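Local atomic coordinates of xyloglucan-specific endo-beta-1,4-glucanase BoGH5A (Bacteroides ovatus, PDB entry 3ZMR), a protein that cleaves the beta-1,4-linked backbone of xyloglucan internally, with retention of anomeric configuration, releasing xyloglucan oligosaccharides. Residues P97-Y102 and R236-W241; Y341-M346 and S354-A359; A358-G363 and L409-K414. All coordinates share one frame; numbering follows the deposited sequence.

Interaction 1 (P97-Y102 and R236-W241); sequences PAYDEY and RLEAMW. With EDO (1,2-ethanediol), chain H.
The ring of Tyr99 is met at its edge, near its plane, by carboxylate oxygen OE2 of Glu238, and the same ring takes part in a cation-pi contact with Lys242. At the edge of the Arg236 guanidinium lies a bound ethanediol, probably from the crystallisation liquor: NH1 of Arg236 donates to its O2 at 2.9 Å, with an N-H...O angle of 145°. The link between the two segments is one short hydrogen bond, Tyr99 OH to Glu238 OE2 at 2.6 Å. OE2 receives it on its anti lone pair, the one directed away from the other carboxylate oxygen. Ring and carboxylate planes differ by 32°, and Tyr99 CE1 stays 3.4 Å from Glu238 OE2, so the acid oxygen sits beside the phenol edge and does not cover a face. The two side chains come from opposite directions; that of Glu238 bridges the gap because CG is anti to the backbone N (chi1 176°) and the chain runs on extended. Between the two segments only these two residues touch, so a single polar bond carries the contact. Glu101, in the same turn as Tyr99, adds a salt bridge to Lys242. The contact joins the loop following the N-terminal beta domain to helix 227-248 of the (beta/alpha)8 barrel, and Thr291 of helix 275-293 touches both Tyr99 and Glu238.

Interaction 2 (Y341-M346 and S354-A359); sequences YDFTIM and SQWGAA. With GLC (alpha-D-glucopyranose), chain L; EDO (1,2-ethanediol), chain F.
The carbonyl oxygen of Ser354 is hydrogen-bonded by ND1 of His412 and also lies at the edge of the Phe343 ring, with Phe343 CE1 3.5 Å from Ser354 O. A second carbonyl, that of Gln355, comes obliquely, Phe343 CD1 being 3.4 Å from Gln355 O. The apolar part is a CH-pi contact: Trp356 CB stands 3.7 Å from the Phe343 ring centroid, 11° off the normal and thus squarely over one face. The indole itself turns away, its five-membered ring inclined at 36° to the phenyl plane in an oblique pair that is neither a stack nor edge-to-face. With CG anti to the backbone N (chi1 173°), Phe343 reaches from its short helix toward the 354-356 backbone. With the ring replaced by the methyl of an alanine, a gap would probably open facing Trp356 CB and beside the carbonyls of Ser354 and Gln355. Ile345, the first residue past the helix, borders the sugar pocket, its CD1 3.8 Å from glucose C6. Tyr341 O accepts from the amides of Ile345 and Met346, from opposite faces of its plane, as the helix runs out. Helix 341-344 follows barrel strand 331-337; the 354-359 segment is bound to helix 406-429 through His412 and Ser415, while Trp356 leans on Glu371 and Ile374 of helix 371-379.

Interaction 3 (A358-G363 and L409-K414); sequences AAFAGG and LENHLK
Residues 358-363 run from a brief 3-10 segment into a type II beta turn, Phe360 to Gly363, closed by Gly363 N to Phe360 O at 2.9 Å, with Gly362 (phi 94°) where a side chain would jam against the preceding carbonyl, and the backbone comes nearest the helix where the CA atoms of Phe360 and Asn411 are 8.3 Å apart. Phe360 makes most of the contact: its CE1 touches Asn411 CG at 3.5 Å, and the ring meets the amide obliquely, their planes 52° apart. Phe360 CZ also rests 3.7 Å from Asn411 O. This helix, 406-429, joins barrel strands 391-396 and 433-436 in the (beta/alpha)8 fold, and Phe360 and Ala359 pack on the side of it that bears Asn411 and Lys414. One helical turn along, Lys414 lays its aliphatic CD 3.9 Å from Phe360 CZ. Its chain bends at the last torsion (chi4 -64°), leaving NZ 3.8 Å from Ala359 CB, a packing contact alone; the ammonium pairs instead with Asp418 in a salt bridge. No hydrogen bond crosses between the segments, while Gln355 packs beside both Phe360 and Asn411.

In the fold
From the N terminus, the chain leaves the small beta domain after strand 85-91 and enters the linking loop, where interaction 1 closes a span of 133 intervening residues by joining residues 97-102 to helix 227-248 of the barrel. Far along the chain, interaction 2 closes a short loop of seven residues after helix 341-344. Interaction 3 starts on Ala358 and Ala359, which the two share, and reaches forward to helix 406-429. Interaction 1 closes before the other two open; interaction 3 begins on the stretch where interaction 2 ends. Interactions 2 and 3 touch, their centres about 9 Å apart; interaction 1 lies across the chain's centre, with centres about 43 and 51 Å away.

Interaction 1 (P97-Y102 and R236-W241)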
loop_
_atom_site.group_PDB
_atom_site.type_symbol
_atom_site.label_atom_id
_atom_site.label_comp_id
_atom_site.label_asym_id
_atom_site.label_seq_id
_atom_site.Cartn_x
_atom_site.Cartn_y
_atom_site.Cartn_z
ATOM N N PRO A 97 5.096 -18.931 -3.721
ATOM C CA PRO A 97 5.655 -19.950 -2.802
ATOM C C PRO A 97 4.730 -21.144 -2.620
ATOM O O PRO A 97 3.533 -21.000 -2.748
ATOM C CB PRO A 97 5.796 -19.200 -1.469
ATOM C CG PRO A 97 5.764 -17.748 -1.820
ATOM C CD PRO A 97 4.951 -17.617 -3.067
ATOM N N ALA A 98 5.308 -22.311 -2.327
ATOM C CA ALA A 98 4.534 -23.531 -2.123
ATOM C C ALA A 98 4.159 -23.662 -0.658
ATOM O O ALA A 98 5.065 -23.812 0.190
ATOM C CB ALA A 98 5.328 -24.741 -2.593
ATOM N N TYR A 99 2.857 -23.592 -0.358
ATOM C CA TYR A 99 2.351 -23.820 1.033
ATOM C C TYR A 99 1.555 -25.103 1.130
ATOM O O TYR A 99 0.723 -25.406 0.274
ATOM C CB TYR A 99 1.420 -22.714 1.567
ATOM C CG TYR A 99 2.037 -21.363 1.873
ATOM C CD1 TYR A 99 3.388 -21.180 2.004
ATOM C CD2 TYR A 99 1.210 -20.249 1.992
ATOM C CE1 TYR A 99 3.913 -19.933 2.291
ATOM C CE2 TYR A 99 1.715 -19.004 2.278
ATOM C CZ TYR A 99 3.070 -18.834 2.400
ATOM O OH TYR A 99 3.606 -17.598 2.704
ATOM N N ASP A 100 1.798 -25.859 2.195
ATOM C CA ASP A 100 1.036 -27.111 2.399
ATOM C C ASP A 100 -0.491 -26.881 2.490
ATOM O O ASP A 100 -1.287 -27.719 2.113
ATOM C CB ASP A 100 1.506 -27.817 3.669
ATOM C CG ASP A 100 2.919 -28.378 3.563
ATOM O OD1 ASP A 100 3.492 -28.421 2.453
ATOM O OD2 ASP A 100 3.449 -28.785 4.614
ATOM N N GLU A 101 -0.862 -25.691 2.957
ATOM C CA GLU A 101 -2.233 -25.311 3.194
ATOM C C GLU A 101 -2.953 -24.811 1.927
ATOM O O GLU A 101 -4.165 -24.537 1.960
ATOM C CB GLU A 101 -2.295 -24.194 4.259
ATOM C CG GLU A 101 -1.735 -24.563 5.624
ATOM C CD GLU A 101 -0.249 -24.368 5.801
ATOM O OE1 GLU A 101 0.504 -24.128 4.839
ATOM O OE2 GLU A 101 0.177 -24.454 6.979
ATOM N N TYR A 102 -2.213 -24.680 0.825
ATOM C CA TYR A 102 -2.782 -24.229 -0.453
ATOM C C TYR A 102 -4.021 -25.024 -0.847
ATOM O O TYR A 102 -4.062 -26.254 -0.739
ATOM C CB TYR A 102 -1.747 -24.359 -1.553
ATOM C CG TYR A 102 -2.207 -24.008 -2.940
ATOM C CD1 TYR A 102 -2.223 -22.692 -3.409
ATOM C CD2 TYR A 102 -2.599 -25.018 -3.812
ATOM C CE1 TYR A 102 -2.595 -22.417 -4.726
ATOM C CE2 TYR A 102 -2.983 -24.751 -5.104
ATOM C CZ TYR A 102 -3.002 -23.456 -5.551
ATOM O OH TYR A 102 -3.345 -23.212 -6.858
ATOM N N ARG A 236 8.878 -12.354 9.167
ATOM C CA ARG A 236 7.787 -12.021 10.076
ATOM C C ARG A 236 6.516 -11.602 9.333
ATOM O O ARG A 236 5.425 -12.032 9.686
ATOM C CB ARG A 236 8.230 -10.931 11.043
ATOM C CG ARG A 236 7.147 -10.481 11.994
ATOM C CD ARG A 236 7.698 -9.570 13.051
ATOM N NE ARG A 236 6.676 -9.084 13.948
ATOM C CZ ARG A 236 6.949 -8.351 15.028
ATOM N NH1 ARG A 236 8.204 -8.056 15.326
ATOM N NH2 ARG A 236 5.976 -7.908 15.803
ATOM N N LEU A 237 6.670 -10.733 8.340
ATOM C CA LEU A 237 5.524 -10.241 7.569
ATOM C C LEU A 237 4.807 -11.435 6.907
ATOM O O LEU A 237 3.557 -11.539 6.943
ATOM C CB LEU A 237 6.016 -9.221 6.570
ATOM C CG LEU A 237 4.880 -8.482 5.837
ATOM C CD1 LEU A 237 4.000 -7.652 6.753
ATOM C CD2 LEU A 237 5.478 -7.631 4.722
ATOM N N GLU A 238 5.584 -12.358 6.344
ATOM C CA GLU A 238 5.010 -13.581 5.772
ATOM C C GLU A 238 4.270 -14.419 6.810
ATOM O O GLU A 238 3.160 -14.898 6.586
ATOM C CB GLU A 238 6.106 -14.436 5.099
ATOM C CG GLU A 238 5.567 -15.760 4.574
ATOM C CD GLU A 238 6.595 -16.636 3.877
ATOM O OE1 GLU A 238 7.793 -16.492 4.135
ATOM O OE2 GLU A 238 6.177 -17.479 3.058
ATOM N N ALA A 239 4.911 -14.631 7.967
ATOM C CA ALA A 239 4.330 -15.506 8.991
ATOM C C ALA A 239 2.997 -14.960 9.474
ATOM O O ALA A 239 2.043 -15.709 9.694
ATOM C CB ALA A 239 5.278 -15.683 10.159
ATOM N N MET A 240 2.923 -13.637 9.595
ATOM C CA MET A 240 1.714 -12.981 10.058
ATOM C C MET A 240 0.642 -13.023 8.986
ATOM O O MET A 240 -0.499 -13.465 9.230
ATOM C CB MET A 240 2.014 -11.540 10.507
ATOM C CG MET A 240 2.929 -11.473 11.739
ATOM S SD MET A 240 3.292 -9.780 12.214
ATOM C CE MET A 240 1.735 -9.287 12.929
ATOM N N TRP A 241 1.006 -12.622 7.761
ATOM C CA TRP A 241 0.012 -12.634 6.675
ATOM C C TRP A 241 -0.489 -14.026 6.289
ATOM O O TRP A 241 -1.638 -14.178 5.867
ATOM C CB TRP A 241 0.479 -11.880 5.419
ATOM C CG TRP A 241 0.059 -10.439 5.484
ATOM C CD1 TRP A 241 0.866 -9.342 5.655
ATOM C CD2 TRP A 241 -1.282 -9.946 5.428
ATOM N NE1 TRP A 241 0.100 -8.201 5.745
ATOM C CE2 TRP A 241 -1.221 -8.537 5.623
ATOM C CE3 TRP A 241 -2.538 -10.555 5.310
ATOM C CZ2 TRP A 241 -2.366 -7.734 5.648
ATOM C CZ3 TRP A 241 -3.663 -9.746 5.301
ATOM C CH2 TRP A 241 -3.572 -8.367 5.490
HETATM C C1 EDO H . 11.959 -9.650 14.690
HETATM O O1 EDO H . 12.793 -8.701 15.367
HETATM C C2 EDO H . 11.434 -9.027 13.410
HETATM O O2 EDO H . 10.667 -7.868 13.745
#

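Interaction 2 (Y341-M346 and S354-A359)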
loop_
_atom_site.group_PDB
_atom_site.type_symbol
_atom_site.label_atom_id
_atom_site.label_comp_id
_atom_site.label_asym_id
_atom_site.label_seq_id
_atom_site.Cartn_x
_atom_site.Cartn_y
_atom_site.Cartn_z
ATOM N N TYR A 341 0.180 19.651 6.754
ATOM C CA TYR A 341 0.305 19.031 8.075
ATOM C C TYR A 341 -0.011 20.003 9.234
ATOM O O TYR A 341 -0.666 19.618 10.202
ATOM C CB TYR A 341 1.729 18.489 8.235
ATOM C CG TYR A 341 2.034 17.959 9.600
ATOM C CD1 TYR A 341 1.639 16.690 9.986
ATOM C CD2 TYR A 341 2.750 18.735 10.518
ATOM C CE1 TYR A 341 1.930 16.202 11.250
ATOM C CE2 TYR A 341 3.063 18.248 11.781
ATOM C CZ TYR A 341 2.644 16.990 12.141
ATOM O OH TYR A 341 2.930 16.514 13.402
ATOM N N ASP A 342 0.417 21.255 9.109
ATOM C CA ASP A 342 0.204 22.224 10.185
ATOM C C ASP A 342 -1.264 22.632 10.393
ATOM O O ASP A 342 -1.610 23.150 11.447
ATOM C CB ASP A 342 1.161 23.435 10.111
ATOM C CG ASP A 342 0.991 24.273 8.887
ATOM O OD1 ASP A 342 0.174 23.947 7.999
ATOM O OD2 ASP A 342 1.678 25.316 8.824
ATOM N N PHE A 343 -2.098 22.353 9.405
ATOM C CA PHE A 343 -3.541 22.476 9.533
ATOM C C PHE A 343 -4.202 21.159 9.994
ATOM O O PHE A 343 -4.945 21.118 10.978
ATOM C CB PHE A 343 -4.166 22.947 8.209
ATOM C CG PHE A 343 -5.671 22.929 8.204
ATOM C CD1 PHE A 343 -6.407 23.835 8.944
ATOM C CD2 PHE A 343 -6.353 21.980 7.460
ATOM C CE1 PHE A 343 -7.780 23.789 8.935
ATOM C CE2 PHE A 343 -7.733 21.932 7.443
ATOM C CZ PHE A 343 -8.449 22.832 8.186
ATOM N N THR A 344 -3.894 20.069 9.302
ATOM C CA THR A 344 -4.650 18.832 9.502
ATOM C C THR A 344 -4.402 18.147 10.843
ATOM O O THR A 344 -5.356 17.849 11.553
ATOM C CB THR A 344 -4.411 17.810 8.395
ATOM O OG1 THR A 344 -3.013 17.512 8.327
ATOM C CG2 THR A 344 -4.949 18.329 7.051
ATOM N N ILE A 345 -3.144 17.835 11.153
ATOM C CA ILE A 345 -2.833 16.910 12.245
ATOM C C ILE A 345 -1.688 17.342 13.176
ATOM O O ILE A 345 -1.376 16.652 14.149
ATOM C CB ILE A 345 -2.613 15.467 11.734
ATOM C CG1 ILE A 345 -1.480 15.408 10.744
ATOM C CG2 ILE A 345 -3.894 14.877 11.112
ATOM C CD1 ILE A 345 -1.069 13.970 10.448
ATOM N N MET A 346 -1.110 18.513 12.934
ATOM C CA MET A 346 -0.073 19.028 13.865
ATOM C C MET A 346 -0.720 19.183 15.249
ATOM O O MET A 346 -1.866 19.655 15.347
ATOM C CB MET A 346 0.452 20.365 13.400
ATOM C CG MET A 346 1.359 21.076 14.406
ATOM S SD MET A 346 2.051 22.607 13.759
ATOM C CE MET A 346 3.393 21.953 12.777
ATOM N N SER A 354 -5.227 27.133 12.110
ATOM C CA SER A 354 -6.611 26.768 12.365
ATOM C C SER A 354 -7.519 26.889 11.131
ATOM O O SER A 354 -8.659 26.412 11.155
ATOM C CB SER A 354 -7.213 27.614 13.517
ATOM O OG SER A 354 -7.199 28.982 13.156
ATOM N N GLN A 355 -7.033 27.597 10.095
ATOM C CA GLN A 355 -7.833 27.934 8.930
ATOM C C GLN A 355 -7.218 27.332 7.668
ATOM O O GLN A 355 -6.037 26.962 7.641
ATOM C CB GLN A 355 -7.921 29.446 8.745
ATOM C CG GLN A 355 -8.646 30.095 9.919
ATOM C CD GLN A 355 -8.608 31.613 9.888
ATOM O OE1 GLN A 355 -7.999 32.232 9.008
ATOM N NE2 GLN A 355 -9.242 32.222 10.869
ATOM N N TRP A 356 -8.053 27.249 6.645
ATOM C CA TRP A 356 -7.667 26.660 5.352
ATOM C C TRP A 356 -8.530 27.226 4.227
ATOM O O TRP A 356 -9.737 27.390 4.387
ATOM C CB TRP A 356 -7.843 25.110 5.399
ATOM C CG TRP A 356 -7.485 24.519 4.064
ATOM C CD1 TRP A 356 -6.215 24.141 3.641
ATOM C CD2 TRP A 356 -8.345 24.357 2.915
ATOM N NE1 TRP A 356 -6.248 23.750 2.324
ATOM C CE2 TRP A 356 -7.534 23.863 1.847
ATOM C CE3 TRP A 356 -9.717 24.575 2.677
ATOM C CZ2 TRP A 356 -8.049 23.644 0.555
ATOM C CZ3 TRP A 356 -10.221 24.329 1.407
ATOM C CH2 TRP A 356 -9.386 23.837 0.362
ATOM N N GLY A 357 -7.909 27.489 3.078
ATOM C CA GLY A 357 -8.639 27.670 1.834
ATOM C C GLY A 357 -8.866 29.118 1.426
ATOM O O GLY A 357 -8.578 30.053 2.168
ATOM N N ALA A 358 -9.403 29.273 0.228
ATOM C CA ALA A 358 -9.578 30.604 -0.416
ATOM C C ALA A 358 -10.376 31.582 0.449
ATOM O O ALA A 358 -10.035 32.760 0.514
ATOM C CB ALA A 358 -10.227 30.454 -1.785
ATOM N N ALA A 359 -11.395 31.067 1.139
ATOM C CA ALA A 359 -12.264 31.891 2.002
ATOM C C ALA A 359 -11.491 32.579 3.130
ATOM O O ALA A 359 -11.932 33.614 3.652
ATOM C CB ALA A 359 -13.400 31.055 2.571
HETATM C C1 GLC L . -1.365 7.963 9.648
HETATM C C2 GLC L . -1.353 6.712 10.519
HETATM C C3 GLC L . -2.384 6.793 11.647
HETATM C C4 GLC L . -2.129 8.104 12.398
HETATM C C5 GLC L . -2.020 9.282 11.419
HETATM C C6 GLC L . -1.787 10.632 12.090
HETATM O O2 GLC L . -1.539 5.591 9.695
HETATM O O3 GLC L . -2.353 5.618 12.487
HETATM O O4 GLC L . -3.232 8.280 13.244
HETATM O O5 GLC L . -1.005 9.041 10.470
HETATM O O6 GLC L . -3.063 11.195 12.332
HETATM C C1 EDO F . -6.657 29.824 16.501
HETATM O O1 EDO F . -5.950 30.298 15.342
HETATM C C2 EDO F . -6.714 30.916 17.573
HETATM O O2 EDO F . -5.379 31.171 18.016
#

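Interaction 3 (A358-G363 and L409-K414)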
loop_
_atom_site.group_PDB
_atom_site.type_symbol
_atom_site.label_atom_id
_atom_site.label_comp_id
_atom_site.label_asym_id
_atom_site.label_seq_id
_atom_site.Cartn_x
_atom_site.Cartn_y
_atom_site.Cartn_z
ATOM N N ALA A 358 -9.403 29.273 0.228
ATOM C CA ALA A 358 -9.578 30.604 -0.416
ATOM C C ALA A 358 -10.376 31.582 0.449
ATOM O O ALA A 358 -10.035 32.760 0.514
ATOM C CB ALA A 358 -10.227 30.454 -1.785
ATOM N N ALA A 359 -11.395 31.067 1.139
ATOM C CA ALA A 359 -12.264 31.891 2.002
ATOM C C ALA A 359 -11.491 32.579 3.130
ATOM O O ALA A 359 -11.932 33.614 3.652
ATOM C CB ALA A 359 -13.400 31.055 2.571
ATOM N N PHE A 360 -10.339 32.018 3.486
ATOM C CA PHE A 360 -9.480 32.551 4.558
ATOM C C PHE A 360 -8.102 33.026 4.131
ATOM O O PHE A 360 -7.211 33.196 4.968
ATOM C CB PHE A 360 -9.362 31.514 5.676
ATOM C CG PHE A 360 -10.672 31.207 6.297
ATOM C CD1 PHE A 360 -11.290 32.144 7.131
ATOM C CD2 PHE A 360 -11.330 30.038 6.005
ATOM C CE1 PHE A 360 -12.525 31.874 7.670
ATOM C CE2 PHE A 360 -12.565 29.765 6.532
ATOM C CZ PHE A 360 -13.168 30.692 7.362
ATOM N N ALA A 361 -7.914 33.234 2.826
ATOM C CA ALA A 361 -6.662 33.825 2.342
ATOM C C ALA A 361 -6.380 35.116 3.124
ATOM O O ALA A 361 -7.284 35.911 3.334
ATOM C CB ALA A 361 -6.740 34.103 0.848
ATOM N N GLY A 362 -5.157 35.270 3.624
ATOM C CA GLY A 362 -4.748 36.480 4.385
ATOM C C GLY A 362 -4.915 36.276 5.887
ATOM O O GLY A 362 -4.528 37.125 6.691
ATOM N N GLY A 363 -5.497 35.130 6.244
ATOM C CA GLY A 363 -5.750 34.728 7.634
ATOM C C GLY A 363 -4.763 33.718 8.223
ATOM O O GLY A 363 -3.584 33.707 7.875
ATOM N N LEU A 409 -12.985 29.614 16.491
ATOM C CA LEU A 409 -13.618 28.276 16.414
ATOM C C LEU A 409 -14.522 28.171 15.183
ATOM O O LEU A 409 -14.501 27.171 14.436
ATOM C CB LEU A 409 -14.415 27.956 17.696
ATOM C CG LEU A 409 -15.181 26.644 17.672
ATOM C CD1 LEU A 409 -14.290 25.424 17.521
ATOM C CD2 LEU A 409 -16.050 26.515 18.895
ATOM N N GLU A 410 -15.333 29.195 14.944
ATOM C CA GLU A 410 -16.269 29.163 13.844
ATOM C C GLU A 410 -15.504 29.031 12.510
ATOM O O GLU A 410 -15.879 28.254 11.637
ATOM C CB GLU A 410 -17.201 30.390 13.847
ATOM C CG GLU A 410 -18.283 30.333 12.786
ATOM C CD GLU A 410 -19.259 29.170 12.918
ATOM O OE1 GLU A 410 -19.460 28.574 14.021
ATOM O OE2 GLU A 410 -19.825 28.832 11.866
ATOM N N ASN A 411 -14.459 29.830 12.354
ATOM C CA ASN A 411 -13.646 29.826 11.138
ATOM C C ASN A 411 -12.931 28.474 10.971
ATOM O O ASN A 411 -12.725 28.002 9.849
ATOM C CB ASN A 411 -12.619 30.964 11.195
ATOM C CG ASN A 411 -13.239 32.329 11.040
ATOM O OD1 ASN A 411 -14.385 32.457 10.629
ATOM N ND2 ASN A 411 -12.475 33.353 11.385
ATOM N N HIS A 412 -12.550 27.878 12.085
ATOM C CA HIS A 412 -11.886 26.574 12.096
ATOM C C HIS A 412 -12.878 25.507 11.623
ATOM O O HIS A 412 -12.536 24.647 10.789
ATOM C CB HIS A 412 -11.311 26.248 13.476
ATOM C CG HIS A 412 -10.845 24.828 13.636
ATOM N ND1 HIS A 412 -9.786 24.316 12.915
ATOM C CD2 HIS A 412 -11.306 23.806 14.398
ATOM C CE1 HIS A 412 -9.605 23.047 13.254
ATOM N NE2 HIS A 412 -10.519 22.712 14.140
ATOM N N LEU A 413 -14.087 25.510 12.177
ATOM C CA LEU A 413 -15.076 24.486 11.830
ATOM C C LEU A 413 -15.376 24.560 10.337
ATOM O O LEU A 413 -15.446 23.531 9.660
ATOM C CB LEU A 413 -16.355 24.653 12.648
ATOM C CG LEU A 413 -16.218 24.350 14.142
ATOM C CD1 LEU A 413 -17.510 24.736 14.841
ATOM C CD2 LEU A 413 -15.887 22.894 14.387
ATOM N N LYS A 414 -15.553 25.776 9.826
ATOM C CA LYS A 414 -15.805 26.004 8.401
ATOM C C LYS A 414 -14.632 25.526 7.559
ATOM O O LYS A 414 -14.825 24.839 6.545
ATOM C CB LYS A 414 -16.097 27.487 8.101
ATOM C CG LYS A 414 -16.302 27.786 6.612
ATOM C CD LYS A 414 -16.634 29.245 6.313
ATOM C CE LYS A 414 -17.291 29.382 4.943
ATOM N NZ LYS A 414 -16.369 28.981 3.849
#